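Local structure of CdnC (Chryseobacterium gregarium DSM 19109, 7MGV) at residues K38-E41 / Y42-N46; V55-P59 / L60-L64; W323-N326 / L327-E330. The protein is an ATP-grasp ligase that installs single and bicyclic omega-ester macrocycles in a multicore graspetide precursor peptide, and binds ADP here. All coordinates share one frame; numbering follows the deposited sequence.

Interaction 1: K38-E41 / Y42-N46; sequences KVTE and YIDKN
Lys38 O accepts from Tyr42 N at 2.9 Å, with an N-H...O angle of 162°. This is an i to i+4 bond of an alpha-helix, and both segments are successive turns of helix 35-46. That helix is the crossover of the beta-alpha-beta unit formed with strands 22-28 and 48-54. The Tyr42 ring comes back alongside this first carbonyl, CD2 lying 3.4 Å from Lys38 O. Lys38 NZ makes a salt bridge within the first segment. It meets Glu41 OE1 at 2.5 Å on the syn side, 32° out of the carboxylate plane. At most the amine is weakly attracted to the Tyr42 ring. The ring hydroxyl bonds outside the segments to Glu330 O.

Val39 O accepts from Ile43 N in the same way. With Val39 CG1 anti to the backbone N (chi1 172°), this methyl lies beside Ile43 CD1, 3.8 Å away. The two side chains point the same way. Ile43 also meets Val50 of strand 48-54 and Ala338 of helix 332-341. With only an alanine here, Val39 CG1 would probably lose its neighbour and a gap would open toward Val50 and Ala338.

Thr40 O accepts from Asp44 N, while Thr40 OG1 turns back to Ile36 O. The Glu41 side chain lies beside that of Tyr42. Glu41 O takes Lys45 N at 3.0 Å.

Interaction 2: V55-P59 / L60-L64; sequences VDEYP and LKNKL
Glu57 O is gripped by two backbone amides of the following turn. Lys61 N donates to it at 2.6 Å and Asn62 N at 2.9 Å. The two bonds differ in direction. The Lys61 donor is tilted 22° from the carbonyl plane, whereas the Asn62 donor stands above it, 36° out. Together they fold the chain back on itself between strand 48-54 and strand 63-69.

The side chains of Glu57 and Lys61 cross obliquely. The Glu57 carboxylate lies against the aliphatic part of Lys61, OE1 being 3.3 Å from Lys61 CD. Glu57 is bent at its second torsion (chi2 -76°), which swings the carboxylate across the lysine chain. The charged ends do not meet: Glu57 OE2 and Lys61 NZ are 4.6 Å apart.

The peptide bond before Pro59 is cis, and Pro59 lies over one face of the Tyr58 ring, with its CB 3.8 Å above the plane and over its centre. Farther along, Tyr58 CE1 meets Leu64 CB at 4.1 Å, the two side chains crossing at about a right angle.

Helix 110-130 backs Tyr58 and Pro59, with Ile120 touching both. Asn169 of the second subunit bonds through OD1 to Leu64 N and through ND2 to Asn62 O. Pro223 of the second subunit packs on Tyr58. The turn is therefore part of the subunit interface. Its chemistry implies a backbone-held bend with an apolar side, while the opposite charges of Glu57 and Lys61 probably add only a modest attraction.

Interaction 3: W323-N326 / L327-E330; sequences WLDN and LTEE
Thr328 and Asp325 form the close part of this contact. Thr328 OG1 donates to Asp325 O at 2.4 Å, a very short distance that probably reflects the model as much as the bond. Thr328 N reaches the same carbonyl at 3.2 Å, from above its plane. The hydroxyl is brought there by chi1 of 56°, which places OG1 between the backbone N and the carbonyl carbon. Asp325 OD1 lies 3.3 Å from this Thr328 OG1. The carboxylate of Asp325 is buried and well supplied with donors: Ser334 OG and Asn331 ND2 meet OD2, and Ile333 N meets OD1.

Asp325 to Thr328 make a type I beta turn, which shares Asp325 with the short helix 322-325 and leads toward helix 332-341. One residue earlier, Leu327 N bonds to Leu324 O at 3.0 Å, 69° out of the carbonyl plane.

Leu324 CD2 and Leu327 CD1 meet at 4.1 Å in a plain apolar contact, the two chains crossing at a slant. Leu327 CG also rests 3.4 Å from Trp323 O. Leu324 is buried, and Phe248 and Trp273 touch it. Its CG sits over the centre of the Trp323 ring, 3.5 Å above one face.

The loose side is at Asn326 and the outer parts of Trp323, both exposed residues. Asn326 OD1 takes a weak bond from Asn331 ND2.

Interactions 1 and 3 are tied together by the bond from the Tyr42 hydroxyl to Glu330. It joins helix 35-46 to the loop before helix 332-341, and Ser334 of that helix contacts both sites. Interaction 2 stands apart, its centre 24 Å from that of interaction 1 and 32 Å from that of interaction 3. In interaction 1, Val39 and Ile43 are buried, while Glu41, Asp44 and Lys45 are exposed on a regular alpha-helix. In interaction 2, Tyr58, Pro59, Asn62 and Leu64 are buried in a cis-proline bend facing the second subunit. Interaction 3 buries Leu324 and Asp325 in a beta turn rich in polar bonds. Its exposed Trp323 side chain is about 8 Å from the bound ADP.

Interaction 1: K38-E41 / Y42-N46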
loop_
_atom_site.group_PDB
_atom_site.type_symbol
_atom_site.label_atom_id
_atom_site.label_comp_id
_atom_site.label_asym_id
_atom_site.label_seq_id
_atom_site.Cartn_x
_atom_site.Cartn_y
_atom_site.Cartn_z
ATOM N N LYS A 38 13.572 11.593 -22.986
ATOM C CA LYS A 38 14.546 10.717 -23.630
ATOM C C LYS A 38 14.063 9.273 -23.645
ATOM O O LYS A 38 14.306 8.540 -24.613
ATOM C CB LYS A 38 15.901 10.833 -22.932
ATOM C CG LYS A 38 17.034 11.255 -23.857
ATOM C CD LYS A 38 16.799 12.653 -24.413
ATOM C CE LYS A 38 17.917 13.078 -25.354
ATOM N NZ LYS A 38 17.832 12.406 -26.681
ATOM N N VAL A 39 13.369 8.847 -22.586
ATOM C CA VAL A 39 12.779 7.511 -22.573
ATOM C C VAL A 39 11.764 7.371 -23.699
ATOM O O VAL A 39 11.728 6.354 -24.400
ATOM C CB VAL A 39 12.150 7.213 -21.199
ATOM C CG1 VAL A 39 11.368 5.909 -21.240
ATOM C CG2 VAL A 39 13.222 7.158 -20.122
ATOM N N THR A 40 10.937 8.399 -23.905
ATOM C CA THR A 40 9.951 8.368 -24.981
ATOM C C THR A 40 10.625 8.357 -26.347
ATOM O O THR A 40 10.172 7.661 -27.260
ATOM C CB THR A 40 9.004 9.564 -24.854
ATOM O OG1 THR A 40 8.258 9.459 -23.634
ATOM C CG2 THR A 40 8.035 9.616 -26.027
ATOM N N GLU A 41 11.710 9.118 -26.505
ATOM C CA GLU A 41 12.445 9.109 -27.767
ATOM C C GLU A 41 13.001 7.720 -28.068
ATOM O O GLU A 41 12.890 7.218 -29.196
ATOM C CB GLU A 41 13.574 10.141 -27.723
ATOM C CG GLU A 41 14.738 9.825 -28.650
ATOM C CD GLU A 41 15.892 10.797 -28.498
ATOM O OE1 GLU A 41 15.695 11.872 -27.894
ATOM O OE2 GLU A 41 17.000 10.483 -28.981
ATOM N N TYR A 42 13.600 7.081 -27.062
ATOM C CA TYR A 42 14.179 5.762 -27.282
ATOM C C TYR A 42 13.103 4.700 -27.482
ATOM O O TYR A 42 13.331 3.718 -28.199
ATOM C CB TYR A 42 15.101 5.396 -26.121
ATOM C CG TYR A 42 16.453 6.069 -26.194
ATOM C CD1 TYR A 42 17.121 6.194 -27.405
ATOM C CD2 TYR A 42 17.059 6.581 -25.056
ATOM C CE1 TYR A 42 18.357 6.808 -27.479
ATOM C CE2 TYR A 42 18.295 7.196 -25.119
ATOM C CZ TYR A 42 18.938 7.307 -26.334
ATOM O OH TYR A 42 20.168 7.919 -26.402
ATOM N N ILE A 43 11.922 4.884 -26.884
ATOM C CA ILE A 43 10.814 3.972 -27.153
ATOM C C ILE A 43 10.305 4.164 -28.577
ATOM O O ILE A 43 9.976 3.192 -29.270
ATOM C CB ILE A 43 9.688 4.168 -26.119
ATOM C CG1 ILE A 43 10.125 3.659 -24.744
ATOM C CG2 ILE A 43 8.426 3.441 -26.558
ATOM C CD1 ILE A 43 9.144 3.976 -23.635
ATOM N N ASP A 44 10.233 5.417 -29.036
ATOM C CA ASP A 44 9.828 5.696 -30.411
ATOM C C ASP A 44 10.771 5.026 -31.400
ATOM O O ASP A 44 10.332 4.402 -32.374
ATOM C CB ASP A 44 9.785 7.206 -30.650
ATOM C CG ASP A 44 8.577 7.864 -30.015
ATOM O OD1 ASP A 44 7.744 7.143 -29.428
ATOM O OD2 ASP A 44 8.459 9.105 -30.105
ATOM N N LYS A 45 12.078 5.145 -31.155
ATOM C CA LYS A 45 13.042 4.465 -32.013
ATOM C C LYS A 45 12.881 2.946 -31.910
ATOM O O LYS A 45 12.961 2.234 -32.919
ATOM C CB LYS A 45 14.461 4.911 -31.644
ATOM C CG LYS A 45 15.415 5.101 -32.835
ATOM C CD LYS A 45 15.414 3.862 -33.726
ATOM C CE LYS A 45 16.665 3.696 -34.559
ATOM N NZ LYS A 45 16.503 2.521 -35.458
ATOM N N ASN A 46 12.615 2.431 -30.705
ATOM C CA ASN A 46 12.406 0.996 -30.538
ATOM C C ASN A 46 11.193 0.484 -31.303
ATOM O O ASN A 46 11.049 -0.734 -31.456
ATOM C CB ASN A 46 12.271 0.655 -29.053
ATOM C CG ASN A 46 13.615 0.566 -28.354
ATOM O OD1 ASN A 46 14.654 0.862 -28.945
ATOM N ND2 ASN A 46 13.604 0.143 -27.094
#

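Interaction 2: V55-P59 / L60-L64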
loop_
_atom_site.group_PDB
_atom_site.type_symbol
_atom_site.label_atom_id
_atom_site.label_comp_id
_atom_site.label_asym_id
_atom_site.label_seq_id
_atom_site.Cartn_x
_atom_site.Cartn_y
_atom_site.Cartn_z
ATOM N N VAL A 55 -1.083 12.223 -14.188
ATOM C CA VAL A 55 -1.943 11.794 -13.093
ATOM C C VAL A 55 -2.555 12.961 -12.329
ATOM O O VAL A 55 -3.614 12.796 -11.710
ATOM C CB VAL A 55 -1.138 10.865 -12.166
ATOM C CG1 VAL A 55 -0.351 11.659 -11.130
ATOM C CG2 VAL A 55 -2.040 9.847 -11.522
ATOM N N ASP A 56 -1.928 14.140 -12.354
ATOM C CA ASP A 56 -2.520 15.300 -11.700
ATOM C C ASP A 56 -3.748 15.806 -12.440
ATOM O O ASP A 56 -4.587 16.483 -11.835
ATOM C CB ASP A 56 -1.489 16.422 -11.572
ATOM C CG ASP A 56 -0.796 16.731 -12.884
ATOM O OD1 ASP A 56 -0.650 15.810 -13.715
ATOM O OD2 ASP A 56 -0.395 17.898 -13.082
ATOM N N GLU A 57 -3.875 15.489 -13.727
ATOM C CA GLU A 57 -5.016 15.921 -14.522
ATOM C C GLU A 57 -6.213 14.986 -14.401
ATOM O O GLU A 57 -7.213 15.199 -15.094
ATOM C CB GLU A 57 -4.614 16.053 -15.992
ATOM C CG GLU A 57 -3.326 16.824 -16.237
ATOM C CD GLU A 57 -3.479 18.332 -16.089
ATOM O OE1 GLU A 57 -3.210 19.044 -17.079
ATOM O OE2 GLU A 57 -3.845 18.812 -14.995
ATOM N N TYR A 58 -6.136 13.961 -13.549
ATOM C CA TYR A 58 -7.262 13.075 -13.278
ATOM C C TYR A 58 -7.891 13.457 -11.950
ATOM O O TYR A 58 -7.160 13.656 -10.969
ATOM C CB TYR A 58 -6.803 11.619 -13.237
ATOM C CG TYR A 58 -7.884 10.636 -12.841
ATOM C CD1 TYR A 58 -8.815 10.188 -13.771
ATOM C CD2 TYR A 58 -7.973 10.153 -11.541
ATOM C CE1 TYR A 58 -9.806 9.293 -13.415
ATOM C CE2 TYR A 58 -8.962 9.256 -11.177
ATOM C CZ TYR A 58 -9.875 8.831 -12.117
ATOM O OH TYR A 58 -10.858 7.939 -11.759
ATOM N N PRO A 59 -9.226 13.560 -11.852
ATOM C CA PRO A 59 -10.205 13.259 -12.896
ATOM C C PRO A 59 -10.670 14.482 -13.681
ATOM O O PRO A 59 -11.591 14.370 -14.490
ATOM C CB PRO A 59 -11.362 12.677 -12.094
ATOM C CG PRO A 59 -11.351 13.509 -10.843
ATOM C CD PRO A 59 -9.897 13.889 -10.581
ATOM N N LEU A 60 -10.039 15.633 -13.443
ATOM C CA LEU A 60 -10.532 16.879 -14.022
ATOM C C LEU A 60 -10.330 16.912 -15.533
ATOM O O LEU A 60 -11.291 17.060 -16.296
ATOM C CB LEU A 60 -9.848 18.075 -13.354
ATOM C CG LEU A 60 -10.782 19.214 -12.934
ATOM C CD1 LEU A 60 -11.904 18.694 -12.046
ATOM C CD2 LEU A 60 -10.008 20.319 -12.229
ATOM N N LYS A 61 -9.085 16.774 -15.990
ATOM C CA LYS A 61 -8.761 16.999 -17.394
ATOM C C LYS A 61 -8.632 15.718 -18.213
ATOM O O LYS A 61 -8.645 15.796 -19.448
ATOM C CB LYS A 61 -7.472 17.824 -17.508
ATOM C CG LYS A 61 -7.646 19.278 -17.069
ATOM C CD LYS A 61 -6.324 20.030 -17.050
ATOM C CE LYS A 61 -6.527 21.522 -16.815
ATOM N NZ LYS A 61 -7.305 21.806 -15.577
ATOM N N ASN A 62 -8.510 14.555 -17.577
ATOM C CA ASN A 62 -8.607 13.278 -18.270
ATOM C C ASN A 62 -9.887 12.560 -17.870
ATOM O O ASN A 62 -10.474 12.827 -16.818
ATOM C CB ASN A 62 -7.408 12.364 -17.978
ATOM C CG ASN A 62 -6.078 13.064 -18.125
ATOM O OD1 ASN A 62 -5.447 13.423 -17.135
ATOM N ND2 ASN A 62 -5.644 13.263 -19.365
ATOM N N LYS A 63 -10.322 11.640 -18.731
ATOM C CA LYS A 63 -11.467 10.784 -18.435
ATOM C C LYS A 63 -11.075 9.335 -18.678
ATOM O O LYS A 63 -10.655 8.981 -19.781
ATOM C CB LYS A 63 -12.687 11.176 -19.278
ATOM C CG LYS A 63 -13.045 12.652 -19.175
ATOM C CD LYS A 63 -13.773 13.156 -20.411
ATOM C CE LYS A 63 -14.440 14.498 -20.149
ATOM N NZ LYS A 63 -13.486 15.629 -20.333
ATOM N N LEU A 64 -11.219 8.498 -17.656
ATOM C CA LEU A 64 -10.794 7.106 -17.705
ATOM C C LEU A 64 -11.994 6.199 -17.467
ATOM O O LEU A 64 -12.841 6.489 -16.617
ATOM C CB LEU A 64 -9.709 6.837 -16.658
ATOM C CG LEU A 64 -9.233 5.397 -16.465
ATOM C CD1 LEU A 64 -8.366 4.946 -17.633
ATOM C CD2 LEU A 64 -8.481 5.272 -15.149
#

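Interaction 3: W323-N326 / L327-E330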
loop_
_atom_site.group_PDB
_atom_site.type_symbol
_atom_site.label_atom_id
_atom_site.label_comp_id
_atom_site.label_asym_id
_atom_site.label_seq_id
_atom_site.Cartn_x
_atom_site.Cartn_y
_atom_site.Cartn_z
ATOM N N TRP A 323 19.092 13.214 -13.224
ATOM C CA TRP A 323 20.290 13.968 -12.867
ATOM C C TRP A 323 21.554 13.147 -13.084
ATOM O O TRP A 323 22.585 13.682 -13.513
ATOM C CB TRP A 323 20.192 14.447 -11.416
ATOM C CG TRP A 323 19.911 13.358 -10.406
ATOM C CD1 TRP A 323 18.891 12.446 -10.433
ATOM C CD2 TRP A 323 20.655 13.088 -9.212
ATOM N NE1 TRP A 323 18.963 11.622 -9.337
ATOM C CE2 TRP A 323 20.036 11.995 -8.570
ATOM C CE3 TRP A 323 21.784 13.661 -8.624
ATOM C CZ2 TRP A 323 20.510 11.465 -7.373
ATOM C CZ3 TRP A 323 22.254 13.134 -7.435
ATOM C CH2 TRP A 323 21.618 12.047 -6.822
ATOM N N LEU A 324 21.497 11.846 -12.800
ATOM C CA LEU A 324 22.628 10.962 -13.054
ATOM C C LEU A 324 22.615 10.370 -14.459
ATOM O O LEU A 324 23.682 10.034 -14.990
ATOM C CB LEU A 324 22.656 9.827 -12.031
ATOM C CG LEU A 324 22.394 10.244 -10.582
ATOM C CD1 LEU A 324 22.061 9.031 -9.721
ATOM C CD2 LEU A 324 23.612 10.984 -10.052
ATOM N N ASP A 325 21.438 10.229 -15.078
ATOM C CA ASP A 325 21.386 9.792 -16.469
ATOM C C ASP A 325 22.052 10.801 -17.392
ATOM O O ASP A 325 22.612 10.422 -18.426
ATOM C CB ASP A 325 19.938 9.557 -16.888
ATOM C CG ASP A 325 19.824 9.018 -18.297
ATOM O OD1 ASP A 325 20.519 8.029 -18.612
ATOM O OD2 ASP A 325 19.036 9.581 -19.085
ATOM N N ASN A 326 21.999 12.088 -17.042
ATOM C CA ASN A 326 22.682 13.111 -17.821
ATOM C C ASN A 326 24.197 13.039 -17.686
ATOM O O ASN A 326 24.903 13.706 -18.449
ATOM C CB ASN A 326 22.191 14.501 -17.412
ATOM C CG ASN A 326 20.844 14.845 -18.015
ATOM O OD1 ASN A 326 20.499 14.375 -19.100
ATOM N ND2 ASN A 326 20.074 15.671 -17.316
ATOM N N LEU A 327 24.709 12.258 -16.738
ATOM C CA LEU A 327 26.140 12.035 -16.597
ATOM C C LEU A 327 26.624 10.825 -17.383
ATOM O O LEU A 327 27.832 10.573 -17.428
ATOM C CB LEU A 327 26.510 11.876 -15.118
ATOM C CG LEU A 327 25.799 12.805 -14.129
ATOM C CD1 LEU A 327 26.325 12.590 -12.719
ATOM C CD2 LEU A 327 25.951 14.264 -14.543
ATOM N N THR A 328 25.714 10.072 -17.992
ATOM C CA THR A 328 26.071 9.022 -18.930
ATOM C C THR A 328 26.176 9.602 -20.339
ATOM O O THR A 328 25.845 10.763 -20.589
ATOM C CB THR A 328 25.044 7.891 -18.900
ATOM O OG1 THR A 328 23.739 8.421 -19.164
ATOM C CG2 THR A 328 25.042 7.210 -17.540
ATOM N N GLU A 329 26.642 8.773 -21.271
ATOM C CA GLU A 329 26.776 9.179 -22.665
ATOM C C GLU A 329 25.454 8.911 -23.377
ATOM O O GLU A 329 25.061 7.753 -23.558
ATOM C CB GLU A 329 27.927 8.441 -23.343
ATOM C CG GLU A 329 28.162 8.877 -24.782
ATOM C CD GLU A 329 28.343 7.710 -25.731
ATOM O OE1 GLU A 329 29.307 7.731 -26.526
ATOM O OE2 GLU A 329 27.523 6.768 -25.683
ATOM N N GLU A 330 24.767 9.986 -23.768
ATOM C CA GLU A 330 23.504 9.906 -24.504
ATOM C C GLU A 330 22.447 9.113 -23.734
ATOM O O GLU A 330 21.713 8.304 -24.306
ATOM C CB GLU A 330 23.713 9.323 -25.903
ATOM C CG GLU A 330 24.676 10.125 -26.766
ATOM C CD GLU A 330 23.965 10.972 -27.806
ATOM O OE1 GLU A 330 23.451 12.052 -27.443
ATOM O OE2 GLU A 330 23.924 10.560 -28.983
#